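Local coordinates for MUTM (fpg) protein (Thermus thermophilus, PDB 1EE8) that belongs to the MutM (Fpg) family, joining a beta-rich N-terminal domain to a helical H2TH domain and a zinc finger near the C-terminus, at residues P15-Q20 with L45-R50; A37-R42 with G60-V65; G69-F74 with D97-G102. One frame throughout, in Å; residues are numbered along the deposited sequence.

Contact 1 (P15-Q20 with L45-R50); sequences PLVLGQ and LEVDRR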
ATOM      1  N   PRO A  15      16.915 -11.829 -15.613  1.00 30.26           N
ATOM      2  CA  PRO A  15      16.852 -11.602 -17.063  1.00 30.16           C
ATOM      3  C   PRO A  15      15.410 -11.572 -17.571  1.00 30.88           C
ATOM      4  O   PRO A  15      15.142 -11.116 -18.685  1.00 31.32           O
ATOM      5  CB  PRO A  15      17.605 -12.799 -17.646  1.00 30.82           C
ATOM      6  CG  PRO A  15      18.443 -13.309 -16.504  1.00 30.97           C
ATOM      7  CD  PRO A  15      17.554 -13.119 -15.313  1.00 30.80           C
ATOM      8  N   LEU A  16      14.488 -12.064 -16.750  1.00 29.61           N
ATOM      9  CA  LEU A  16      13.082 -12.125 -17.130  1.00 29.82           C
ATOM     10  C   LEU A  16      12.199 -11.002 -16.598  1.00 28.70           C
ATOM     11  O   LEU A  16      11.147 -10.728 -17.168  1.00 29.52           O
ATOM     12  CB  LEU A  16      12.479 -13.461 -16.675  1.00 30.29           C
ATOM     13  CG  LEU A  16      13.140 -14.757 -17.145  1.00 30.74           C
ATOM     14  CD1 LEU A  16      12.460 -15.955 -16.473  1.00 30.75           C
ATOM     15  CD2 LEU A  16      13.043 -14.854 -18.664  1.00 31.57           C
ATOM     16  N   VAL A  17      12.618 -10.348 -15.520  1.00 27.71           N
ATOM     17  CA  VAL A  17      11.796  -9.303 -14.927  1.00 27.05           C
ATOM     18  C   VAL A  17      12.402  -7.909 -14.872  1.00 27.72           C
ATOM     19  O   VAL A  17      11.679  -6.928 -14.713  1.00 27.84           O
ATOM     20  CB  VAL A  17      11.395  -9.690 -13.497  1.00 26.53           C
ATOM     21  CG1 VAL A  17      10.838 -11.101 -13.485  1.00 26.86           C
ATOM     22  CG2 VAL A  17      12.598  -9.579 -12.571  1.00 24.67           C
ATOM     23  N   LEU A  18      13.722  -7.817 -14.987  1.00 27.91           N
ATOM     24  CA  LEU A  18      14.394  -6.527 -14.925  1.00 29.14           C
ATOM     25  C   LEU A  18      13.754  -5.501 -15.859  1.00 28.69           C
ATOM     26  O   LEU A  18      13.566  -5.759 -17.046  1.00 28.22           O
ATOM     27  CB  LEU A  18      15.876  -6.702 -15.266  1.00 30.82           C
ATOM     28  CG  LEU A  18      16.911  -6.456 -14.164  1.00 33.06           C
ATOM     29  CD1 LEU A  18      17.094  -4.964 -13.973  1.00 35.46           C
ATOM     30  CD2 LEU A  18      16.482  -7.117 -12.869  1.00 33.37           C
ATOM     31  N   GLY A  19      13.397  -4.345 -15.309  1.00 29.31           N
ATOM     32  CA  GLY A  19      12.800  -3.292 -16.119  1.00 29.45           C
ATOM     33  C   GLY A  19      11.330  -3.452 -16.459  1.00 29.75           C
ATOM     34  O   GLY A  19      10.736  -2.569 -17.080  1.00 29.18           O
ATOM     35  N   GLN A  20      10.740  -4.571 -16.055  1.00 28.73           N
ATOM     36  CA  GLN A  20       9.328  -4.841 -16.320  1.00 28.46           C
ATOM     37  C   GLN A  20       8.416  -4.191 -15.282  1.00 26.96           C
ATOM     38  O   GLN A  20       8.777  -4.062 -14.110  1.00 24.81           O
ATOM     39  CB  GLN A  20       9.072  -6.353 -16.314  1.00 31.44           C
ATOM     40  CG  GLN A  20       9.734  -7.118 -17.444  1.00 35.85           C
ATOM     41  CD  GLN A  20       8.780  -7.392 -18.586  1.00 38.60           C
ATOM     42  OE1 GLN A  20       7.819  -8.159 -18.443  1.00 39.09           O
ATOM     43  NE2 GLN A  20       9.032  -6.760 -19.729  1.00 39.75           N
ATOM     44  N   LEU A  45      13.244  -2.749 -10.678  1.00 23.73           N
ATOM     45  CA  LEU A  45      14.590  -2.249 -10.933  1.00 25.44           C
ATOM     46  C   LEU A  45      15.694  -3.247 -10.610  1.00 26.63           C
ATOM     47  O   LEU A  45      16.786  -3.177 -11.169  1.00 26.75           O
ATOM     48  CB  LEU A  45      14.813  -0.967 -10.140  1.00 25.43           C
ATOM     49  CG  LEU A  45      13.747   0.105 -10.394  1.00 25.06           C
ATOM     50  CD1 LEU A  45      14.096   1.370  -9.624  1.00 23.60           C
ATOM     51  CD2 LEU A  45      13.653   0.390 -11.886  1.00 23.77           C
ATOM     52  N   GLU A  46      15.415  -4.172  -9.698  1.00 27.46           N
ATOM     53  CA  GLU A  46      16.396  -5.182  -9.324  1.00 27.18           C
ATOM     54  C   GLU A  46      15.766  -6.281  -8.494  1.00 26.89           C
ATOM     55  O   GLU A  46      14.674  -6.116  -7.947  1.00 25.32           O
ATOM     56  CB  GLU A  46      17.530  -4.557  -8.511  1.00 29.40           C
ATOM     57  CG  GLU A  46      18.787  -4.260  -9.300  1.00 31.16           C
ATOM     58  CD  GLU A  46      19.575  -5.506  -9.683  1.00 31.99           C
ATOM     59  OE1 GLU A  46      19.061  -6.638  -9.515  1.00 31.88           O
ATOM     60  OE2 GLU A  46      20.718  -5.343 -10.167  1.00 31.17           O
ATOM     61  N   VAL A  47      16.467  -7.409  -8.421  1.00 26.67           N
ATOM     62  CA  VAL A  47      16.032  -8.548  -7.622  1.00 25.88           C
ATOM     63  C   VAL A  47      17.251  -8.897  -6.778  1.00 26.54           C
ATOM     64  O   VAL A  47      18.220  -9.471  -7.276  1.00 27.88           O
ATOM     65  CB  VAL A  47      15.642  -9.762  -8.495  1.00 25.79           C
ATOM     66  CG1 VAL A  47      15.144 -10.909  -7.609  1.00 24.20           C
ATOM     67  CG2 VAL A  47      14.564  -9.369  -9.490  1.00 24.27           C
ATOM     68  N   ASP A  48      17.221  -8.504  -5.509  1.00 25.84           N
ATOM     69  CA  ASP A  48      18.335  -8.773  -4.613  1.00 25.88           C
ATOM     70  C   ASP A  48      18.044  -9.961  -3.706  1.00 24.80           C
ATOM     71  O   ASP A  48      16.913 -10.451  -3.634  1.00 23.50           O
ATOM     72  CB  ASP A  48      18.637  -7.552  -3.741  1.00 28.54           C
ATOM     73  CG  ASP A  48      18.986  -6.319  -4.553  1.00 32.03           C
ATOM     74  OD1 ASP A  48      19.758  -6.437  -5.526  1.00 32.81           O
ATOM     75  OD2 ASP A  48      18.489  -5.226  -4.206  1.00 32.90           O
ATOM     76  N   ARG A  49      19.083 -10.423  -3.028  1.00 24.53           N
ATOM     77  CA  ARG A  49      18.961 -11.529  -2.095  1.00 24.62           C
ATOM     78  C   ARG A  49      19.771 -11.200  -0.865  1.00 24.66           C
ATOM     79  O   ARG A  49      20.924 -10.779  -0.957  1.00 25.68           O
ATOM     80  CB  ARG A  49      19.496 -12.838  -2.687  1.00 25.03           C
ATOM     81  CG  ARG A  49      19.454 -14.001  -1.682  1.00 24.68           C
ATOM     82  CD  ARG A  49      20.240 -15.217  -2.165  1.00 25.90           C
ATOM     83  NE  ARG A  49      21.666 -14.919  -2.311  1.00 25.66           N
ATOM     84  CZ  ARG A  49      22.481 -14.647  -1.297  1.00 26.51           C
ATOM     85  NH1 ARG A  49      23.759 -14.382  -1.526  1.00 27.76           N
ATOM     86  NH2 ARG A  49      22.027 -14.649  -0.055  1.00 24.82           N
ATOM     87  N   ARG A  50      19.153 -11.375   0.289  1.00 24.01           N
ATOM     88  CA  ARG A  50      19.817 -11.151   1.555  1.00 25.33           C
ATOM     89  C   ARG A  50      19.459 -12.425   2.302  1.00 24.25           C
ATOM     90  O   ARG A  50      18.280 -12.696   2.547  1.00 22.72           O
ATOM     91  CB  ARG A  50      19.238  -9.930   2.268  1.00 27.36           C
ATOM     92  CG  ARG A  50      20.013  -9.522   3.506  1.00 31.11           C
ATOM     93  CD  ARG A  50      21.327  -8.851   3.149  1.00 34.02           C
ATOM     94  NE  ARG A  50      22.088  -8.474   4.340  1.00 36.77           N
ATOM     95  CZ  ARG A  50      22.874  -9.297   5.029  1.00 37.86           C
ATOM     96  NH1 ARG A  50      23.017 -10.561   4.651  1.00 37.99           N
ATOM     97  NH2 ARG A  50      23.516  -8.854   6.103  1.00 38.43           N
TER

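Contact 2 (A37-R42 with G60-V65); sequences ALAEGR and GGVELV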
ATOM      1  N   ALA A  37      -0.190  -4.425  -2.220  1.00 21.45           N
ATOM      2  CA  ALA A  37      -0.705  -3.364  -3.096  1.00 22.36           C
ATOM      3  C   ALA A  37       0.326  -2.242  -3.232  1.00 22.83           C
ATOM      4  O   ALA A  37       0.336  -1.498  -4.210  1.00 22.57           O
ATOM      5  CB  ALA A  37      -2.011  -2.805  -2.543  1.00 24.21           C
ATOM      6  N   LEU A  38       1.201  -2.140  -2.242  1.00 22.11           N
ATOM      7  CA  LEU A  38       2.235  -1.120  -2.241  1.00 22.91           C
ATOM      8  C   LEU A  38       3.157  -1.267  -3.443  1.00 22.19           C
ATOM      9  O   LEU A  38       3.661  -0.281  -3.987  1.00 21.32           O
ATOM     10  CB  LEU A  38       3.050  -1.239  -0.956  1.00 25.53           C
ATOM     11  CG  LEU A  38       3.482   0.053  -0.278  1.00 27.56           C
ATOM     12  CD1 LEU A  38       2.250   0.835   0.122  1.00 29.04           C
ATOM     13  CD2 LEU A  38       4.335  -0.270   0.935  1.00 29.07           C
ATOM     14  N   ALA A  39       3.366  -2.510  -3.855  1.00 21.55           N
ATOM     15  CA  ALA A  39       4.252  -2.832  -4.968  1.00 20.99           C
ATOM     16  C   ALA A  39       3.638  -2.700  -6.355  1.00 21.19           C
ATOM     17  O   ALA A  39       4.360  -2.616  -7.347  1.00 19.70           O
ATOM     18  CB  ALA A  39       4.780  -4.261  -4.792  1.00 20.85           C
ATOM     19  N   GLU A  40       2.314  -2.676  -6.427  1.00 21.07           N
ATOM     20  CA  GLU A  40       1.630  -2.614  -7.712  1.00 21.21           C
ATOM     21  C   GLU A  40       1.805  -1.338  -8.533  1.00 21.96           C
ATOM     22  O   GLU A  40       1.803  -0.220  -8.006  1.00 20.89           O
ATOM     23  CB  GLU A  40       0.143  -2.916  -7.510  1.00 22.66           C
ATOM     24  CG  GLU A  40      -0.098  -4.328  -6.990  1.00 24.28           C
ATOM     25  CD  GLU A  40      -1.572  -4.653  -6.831  1.00 26.09           C
ATOM     26  OE1 GLU A  40      -1.940  -5.831  -7.010  1.00 27.15           O
ATOM     27  OE2 GLU A  40      -2.359  -3.738  -6.521  1.00 26.37           O
ATOM     28  N   GLY A  41       1.971  -1.536  -9.838  1.00 20.77           N
ATOM     29  CA  GLY A  41       2.142  -0.433 -10.758  1.00 22.58           C
ATOM     30  C   GLY A  41       3.510   0.207 -10.683  1.00 21.90           C
ATOM     31  O   GLY A  41       3.634   1.413 -10.829  1.00 21.68           O
ATOM     32  N   ARG A  42       4.539  -0.600 -10.455  1.00 22.16           N
ATOM     33  CA  ARG A  42       5.897  -0.085 -10.356  1.00 21.90           C
ATOM     34  C   ARG A  42       6.823  -0.971 -11.171  1.00 23.32           C
ATOM     35  O   ARG A  42       6.609  -2.187 -11.271  1.00 23.12           O
ATOM     36  CB  ARG A  42       6.365  -0.083  -8.896  1.00 22.28           C
ATOM     37  CG  ARG A  42       5.530   0.759  -7.951  1.00 20.33           C
ATOM     38  CD  ARG A  42       6.017   0.578  -6.534  1.00 20.19           C
ATOM     39  NE  ARG A  42       5.168   1.260  -5.558  1.00 18.97           N
ATOM     40  CZ  ARG A  42       5.210   2.563  -5.289  1.00 17.82           C
ATOM     41  NH1 ARG A  42       6.060   3.361  -5.912  1.00 17.95           N
ATOM     42  NH2 ARG A  42       4.394   3.064  -4.382  1.00 18.98           N
ATOM     43  N   GLY A  60      10.299   3.955  -7.067  1.00 26.04           N
ATOM     44  CA  GLY A  60       9.487   4.712  -6.135  1.00 24.63           C
ATOM     45  C   GLY A  60       9.781   4.419  -4.676  1.00 25.28           C
ATOM     46  O   GLY A  60       9.015   4.808  -3.792  1.00 25.10           O
ATOM     47  N   GLY A  61      10.882   3.719  -4.424  1.00 25.22           N
ATOM     48  CA  GLY A  61      11.280   3.414  -3.059  1.00 24.87           C
ATOM     49  C   GLY A  61      10.486   2.346  -2.336  1.00 23.83           C
ATOM     50  O   GLY A  61      10.222   2.467  -1.142  1.00 24.65           O
ATOM     51  N   VAL A  62      10.110   1.295  -3.054  1.00 23.53           N
ATOM     52  CA  VAL A  62       9.349   0.198  -2.474  1.00 21.00           C
ATOM     53  C   VAL A  62      10.073  -1.128  -2.696  1.00 20.42           C
ATOM     54  O   VAL A  62      10.835  -1.276  -3.653  1.00 20.63           O
ATOM     55  CB  VAL A  62       7.942   0.101  -3.122  1.00 22.34           C
ATOM     56  CG1 VAL A  62       7.319  -1.249  -2.821  1.00 20.59           C
ATOM     57  CG2 VAL A  62       7.042   1.230  -2.599  1.00 22.77           C
ATOM     58  N   GLU A  63       9.843  -2.084  -1.803  1.00 20.85           N
ATOM     59  CA  GLU A  63      10.433  -3.406  -1.947  1.00 21.73           C
ATOM     60  C   GLU A  63       9.386  -4.477  -1.680  1.00 21.44           C
ATOM     61  O   GLU A  63       8.569  -4.354  -0.767  1.00 20.97           O
ATOM     62  CB  GLU A  63      11.607  -3.613  -0.975  1.00 23.25           C
ATOM     63  CG  GLU A  63      12.781  -2.670  -1.182  1.00 27.54           C
ATOM     64  CD  GLU A  63      13.949  -2.961  -0.249  1.00 28.24           C
ATOM     65  OE1 GLU A  63      13.767  -2.924   0.990  1.00 29.95           O
ATOM     66  OE2 GLU A  63      15.058  -3.221  -0.759  1.00 29.96           O
ATOM     67  N   LEU A  64       9.394  -5.519  -2.499  1.00 21.17           N
ATOM     68  CA  LEU A  64       8.485  -6.625  -2.287  1.00 21.33           C
ATOM     69  C   LEU A  64       9.420  -7.717  -1.789  1.00 21.25           C
ATOM     70  O   LEU A  64      10.222  -8.262  -2.547  1.00 20.36           O
ATOM     71  CB  LEU A  64       7.800  -7.046  -3.584  1.00 22.05           C
ATOM     72  CG  LEU A  64       6.754  -8.158  -3.443  1.00 22.38           C
ATOM     73  CD1 LEU A  64       5.677  -7.750  -2.445  1.00 22.25           C
ATOM     74  CD2 LEU A  64       6.134  -8.439  -4.802  1.00 23.26           C
ATOM     75  N   VAL A  65       9.338  -8.002  -0.498  1.00 20.28           N
ATOM     76  CA  VAL A  65      10.192  -9.012   0.089  1.00 21.10           C
ATOM     77  C   VAL A  65       9.485 -10.349   0.059  1.00 20.35           C
ATOM     78  O   VAL A  65       8.299 -10.442   0.384  1.00 21.07           O
ATOM     79  CB  VAL A  65      10.569  -8.641   1.544  1.00 21.10           C
ATOM     80  CG1 VAL A  65      11.410  -9.753   2.176  1.00 20.46           C
ATOM     81  CG2 VAL A  65      11.334  -7.329   1.547  1.00 22.23           C
TER

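Contact 3 (G69-F74 with D97-G102); sequences GMTGGF and DPRRFG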
ATOM      1  N   GLY A  69      10.245 -20.065   2.519  1.00 25.20           N
ATOM      2  CA  GLY A  69       9.832 -21.047   3.504  1.00 26.74           C
ATOM      3  C   GLY A  69      10.308 -22.422   3.079  1.00 27.33           C
ATOM      4  O   GLY A  69      11.252 -22.540   2.308  1.00 28.45           O
ATOM      5  N   MET A  70       9.632 -23.463   3.553  1.00 28.53           N
ATOM      6  CA  MET A  70      10.018 -24.835   3.243  1.00 29.39           C
ATOM      7  C   MET A  70       9.728 -25.325   1.824  1.00 28.12           C
ATOM      8  O   MET A  70      10.500 -26.106   1.269  1.00 28.84           O
ATOM      9  CB  MET A  70       9.352 -25.784   4.245  1.00 33.25           C
ATOM     10  CG  MET A  70       9.640 -27.253   3.998  1.00 38.59           C
ATOM     11  SD  MET A  70       8.759 -28.317   5.162  1.00 45.80           S
ATOM     12  CE  MET A  70      10.044 -28.562   6.429  1.00 44.51           C
ATOM     13  N   THR A  71       8.623 -24.886   1.238  1.00 26.25           N
ATOM     14  CA  THR A  71       8.264 -25.343  -0.100  1.00 26.09           C
ATOM     15  C   THR A  71       7.917 -24.217  -1.069  1.00 25.67           C
ATOM     16  O   THR A  71       7.378 -24.460  -2.151  1.00 27.21           O
ATOM     17  CB  THR A  71       7.066 -26.292  -0.028  1.00 25.02           C
ATOM     18  OG1 THR A  71       5.953 -25.612   0.571  1.00 22.33           O
ATOM     19  CG2 THR A  71       7.423 -27.519   0.807  1.00 26.05           C
ATOM     20  N   GLY A  72       8.231 -22.989  -0.683  1.00 24.09           N
ATOM     21  CA  GLY A  72       7.917 -21.858  -1.539  1.00 23.98           C
ATOM     22  C   GLY A  72       8.864 -21.679  -2.710  1.00 23.03           C
ATOM     23  O   GLY A  72      10.058 -21.989  -2.628  1.00 21.46           O
ATOM     24  N   GLY A  73       8.327 -21.174  -3.816  1.00 21.83           N
ATOM     25  CA  GLY A  73       9.145 -20.944  -4.989  1.00 20.42           C
ATOM     26  C   GLY A  73       8.376 -20.206  -6.064  1.00 19.36           C
ATOM     27  O   GLY A  73       7.143 -20.236  -6.085  1.00 19.33           O
ATOM     28  N   PHE A  74       9.102 -19.510  -6.932  1.00 19.27           N
ATOM     29  CA  PHE A  74       8.489 -18.785  -8.038  1.00 18.84           C
ATOM     30  C   PHE A  74       8.592 -19.693  -9.253  1.00 19.09           C
ATOM     31  O   PHE A  74       9.645 -20.275  -9.490  1.00 19.61           O
ATOM     32  CB  PHE A  74       9.237 -17.472  -8.293  1.00 19.04           C
ATOM     33  CG  PHE A  74       8.952 -16.415  -7.273  1.00 19.78           C
ATOM     34  CD1 PHE A  74       7.745 -15.726  -7.291  1.00 20.22           C
ATOM     35  CD2 PHE A  74       9.858 -16.154  -6.250  1.00 20.59           C
ATOM     36  CE1 PHE A  74       7.437 -14.790  -6.300  1.00 20.59           C
ATOM     37  CE2 PHE A  74       9.560 -15.222  -5.256  1.00 20.91           C
ATOM     38  CZ  PHE A  74       8.346 -14.539  -5.282  1.00 20.96           C
ATOM     39  N   ASP A  97       3.480 -22.710  -3.432  1.00 18.86           N
ATOM     40  CA  ASP A  97       3.810 -22.963  -2.034  1.00 18.04           C
ATOM     41  C   ASP A  97       2.878 -23.972  -1.374  1.00 19.64           C
ATOM     42  O   ASP A  97       1.916 -23.604  -0.698  1.00 18.44           O
ATOM     43  CB  ASP A  97       3.796 -21.652  -1.238  1.00 19.14           C
ATOM     44  CG  ASP A  97       4.375 -21.811   0.168  1.00 19.62           C
ATOM     45  OD1 ASP A  97       4.229 -20.878   0.983  1.00 20.63           O
ATOM     46  OD2 ASP A  97       4.985 -22.865   0.450  1.00 21.22           O
ATOM     47  N   PRO A  98       3.163 -25.264  -1.559  1.00 20.94           N
ATOM     48  CA  PRO A  98       2.377 -26.364  -0.993  1.00 22.97           C
ATOM     49  C   PRO A  98       2.108 -26.247   0.513  1.00 23.74           C
ATOM     50  O   PRO A  98       0.963 -26.291   0.938  1.00 24.92           O
ATOM     51  CB  PRO A  98       3.227 -27.589  -1.315  1.00 22.84           C
ATOM     52  CG  PRO A  98       3.851 -27.217  -2.623  1.00 22.15           C
ATOM     53  CD  PRO A  98       4.272 -25.782  -2.384  1.00 21.54           C
ATOM     54  N   ARG A  99       3.159 -26.088   1.315  1.00 25.02           N
ATOM     55  CA  ARG A  99       2.990 -26.021   2.768  1.00 25.85           C
ATOM     56  C   ARG A  99       2.611 -24.673   3.368  1.00 25.76           C
ATOM     57  O   ARG A  99       2.373 -24.577   4.570  1.00 25.46           O
ATOM     58  CB  ARG A  99       4.232 -26.583   3.467  1.00 28.29           C
ATOM     59  CG  ARG A  99       4.474 -28.057   3.145  1.00 32.21           C
ATOM     60  CD  ARG A  99       5.360 -28.730   4.177  1.00 37.13           C
ATOM     61  NE  ARG A  99       4.756 -28.685   5.508  1.00 41.03           N
ATOM     62  CZ  ARG A  99       5.277 -29.252   6.592  1.00 42.10           C
ATOM     63  NH1 ARG A  99       4.652 -29.149   7.756  1.00 42.43           N
ATOM     64  NH2 ARG A  99       6.416 -29.927   6.513  1.00 42.91           N
ATOM     65  N   ARG A 100       2.555 -23.641   2.526  1.00 24.27           N
ATOM     66  CA  ARG A 100       2.154 -22.294   2.929  1.00 23.51           C
ATOM     67  C   ARG A 100       3.006 -21.589   3.978  1.00 23.04           C
ATOM     68  O   ARG A 100       2.485 -20.797   4.766  1.00 22.32           O
ATOM     69  CB  ARG A 100       0.693 -22.305   3.401  1.00 24.58           C
ATOM     70  CG  ARG A 100      -0.251 -23.051   2.468  1.00 26.81           C
ATOM     71  CD  ARG A 100      -1.707 -22.878   2.870  1.00 28.05           C
ATOM     72  NE  ARG A 100      -2.234 -21.575   2.478  1.00 29.78           N
ATOM     73  CZ  ARG A 100      -3.485 -21.181   2.698  1.00 30.72           C
ATOM     74  NH1 ARG A 100      -4.338 -21.991   3.316  1.00 30.56           N
ATOM     75  NH2 ARG A 100      -3.891 -19.982   2.294  1.00 30.89           N
ATOM     76  N   PHE A 101       4.306 -21.861   3.993  1.00 21.97           N
ATOM     77  CA  PHE A 101       5.188 -21.199   4.945  1.00 23.23           C
ATOM     78  C   PHE A 101       5.717 -19.894   4.353  1.00 22.41           C
ATOM     79  O   PHE A 101       6.132 -18.991   5.080  1.00 21.33           O
ATOM     80  CB  PHE A 101       6.349 -22.117   5.318  1.00 25.36           C
ATOM     81  CG  PHE A 101       5.978 -23.172   6.312  1.00 28.05           C
ATOM     82  CD1 PHE A 101       5.708 -22.828   7.635  1.00 29.86           C
ATOM     83  CD2 PHE A 101       5.892 -24.508   5.932  1.00 28.59           C
ATOM     84  CE1 PHE A 101       5.360 -23.804   8.569  1.00 31.12           C
ATOM     85  CE2 PHE A 101       5.545 -25.491   6.854  1.00 30.26           C
ATOM     86  CZ  PHE A 101       5.278 -25.139   8.176  1.00 30.16           C
ATOM     87  N   GLY A 102       5.690 -19.797   3.029  1.00 20.22           N
ATOM     88  CA  GLY A 102       6.161 -18.588   2.380  1.00 19.11           C
ATOM     89  C   GLY A 102       5.385 -17.350   2.803  1.00 18.79           C
ATOM     90  O   GLY A 102       4.234 -17.432   3.225  1.00 19.62           O
TER
HETATM   91  O   HOH W   1       6.709 -22.818   2.275  1.00 25.61           O

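Contact 1 (P15-Q20 with L45-R50)
Val17, the last residue of helix 3-17, and Leu18 just beyond it pack against Leu45, Glu46 and Val47 of strand 42-50, joining helix to sheet in the Fpg N-terminal domain. Here the chain leaves the helix through a type II beta turn, Val17 to Gln20, closed by Gln20 N bonding to Val17 O at 2.9 Å. From Leu18 CB, a chi1 of -113°, off the staggered positions, carries CG toward the strand, where the two methyls divide the work. CD1 meets the backbone, 3.3 Å from Leu45 O. CD2 lies over the next residue, 4.0 Å from Glu46 CA, and 4.5 Å from Val47 CG2. Deeper in, Val17 and Val47 cross at about a right angle, and their CG2 methyls meet at 3.7 Å between buried residues. No hydrogen bond spans the two segments, so apolar packing carries the contact. Leu45 and Glu46 both face Ala57 in a classic beta bulge. The Glu46 carboxylate curls back over its own strand: OE2 pairs with Arg14 of the helix, while OE1 takes Val47 N at 2.9 Å on its anti lone pair, with an N-H...O angle of 149°.

Contact 2 (A37-R42 with G60-V65)
Arg42 lies across Val62 where the loop leading into strand 42-50 meets the start of strand 62-67, in the sheet of the N-terminal domain. Gly41 and Arg42 both face Leu22, a G1 beta bulge, and Gly41 has the positive phi of 75° expected at its first position. The tight part of the contact is the arginine. Its chain is extended from CG to NE and crosses the valine at about a right angle, which brings Val62 CG2 over one face of the guanidinium, 3.5 Å from Arg42 NE and displaced toward the rim of the group. The rotation of Val62 about its first torsion turns CG2 to the arginine and CG1 to Ala39. The polar rim is gripped in another direction: Arg42 NE donates to Leu38 O at 2.7 Å, with an N-H...O angle of 168° and the oxygen in the guanidinium plane. NH1 reaches Glu59 O, and NH2 bonds to Glu40 O of the second subunit, so three bonds fix the group's rotation at the dimer contact. Arg42 NH2 also lies close to its counterpart in that subunit, where the two acceptor carbonyls probably moderate the like charges.

The looser side is mainly apolar. Ala39 CB comes to 4.3 Å from Leu64 CB and 4.4 Å from Val62 CG1, while Leu38 CG is 4.4 Å from Val62 CG2. Toward the partly exposed end, Arg42 NH1 approaches the backbone of Gly60 obliquely, 3.7 Å from its CA. No hydrogen bond joins the two segments. Between the tight and loose parts sits Leu38 O, which lies 4.0 Å from both Val62 CG1 and Val62 CG2 while accepting the hydrogen bond from Arg42 NE.

Contact 3 (G69-F74 with D97-G102)
The loop 97-102, linking strand 92-96 to strand 103-108, is fastened to the lead-in of edge strand 73-75 through the hydroxyl of Thr71. Thr71 OG1 donates to Asp97 OD2 at 2.9 Å, meeting that oxygen nearly along its C-O axis, and accepts from Arg99 N at 2.9 Å with an N-H...O angle of 165°. A chi1 of 59° puts OG1 between the backbone N and the carbonyl carbon, from where it can reach both partners. The two Asp97 oxygens have different partners. OD1 takes Gly102 N at 2.7 Å, on the syn side and 22° out of the carboxylate plane, whereas Asp97 OD2 also makes a contact of 2.5 Å with a water oxygen, short for a hydrogen bond. That water accepts from Thr71 N and Phe101 N, and these two bonds tie the loops together a second time.

These loops belong to the Fpg N-terminal domain, where strand 73-75 forms one margin of the mixed sheet and pairs with strand 92-96. On the exposed side the contact changes character. Met70, bent at chi3, crosses the Arg99 side chain with SD 3.1 Å from Arg99 NH2, and its CB comes within 4.1 Å of Phe101 CD2. Phe101 also lies against the arginine within the loop: its CE2 is over one face of the guanidinium, offset toward the rim, while Arg99 NE sits at the edge of the ring. Thr71 CG2 touches the aliphatic part of the arginine, 3.8 Å from Arg99 CG, and Pro98 CD rests 3.4 Å from Thr71 O.

How the contacts relate
All three contacts lie in the N-terminal domain and reach the same mixed sheet, but at different places. Contacts 1 and 2, centres 13 Å apart, both use strand 42-50: in contact 1 it receives the helix end; in contact 2 its first residue and the loop before it pack on strand 62-67. The centre of contact 3 is about 20 Å from that of contact 1 and about 21 Å from that of contact 2. Contact 2 is buried, partly through the second subunit; contacts 1 and 3 are partly buried, untouched by another chain of the assembly. Contact 1 is apolar, contact 2 sets a charged group over an apolar one, and contact 3 is hydrogen-bonded.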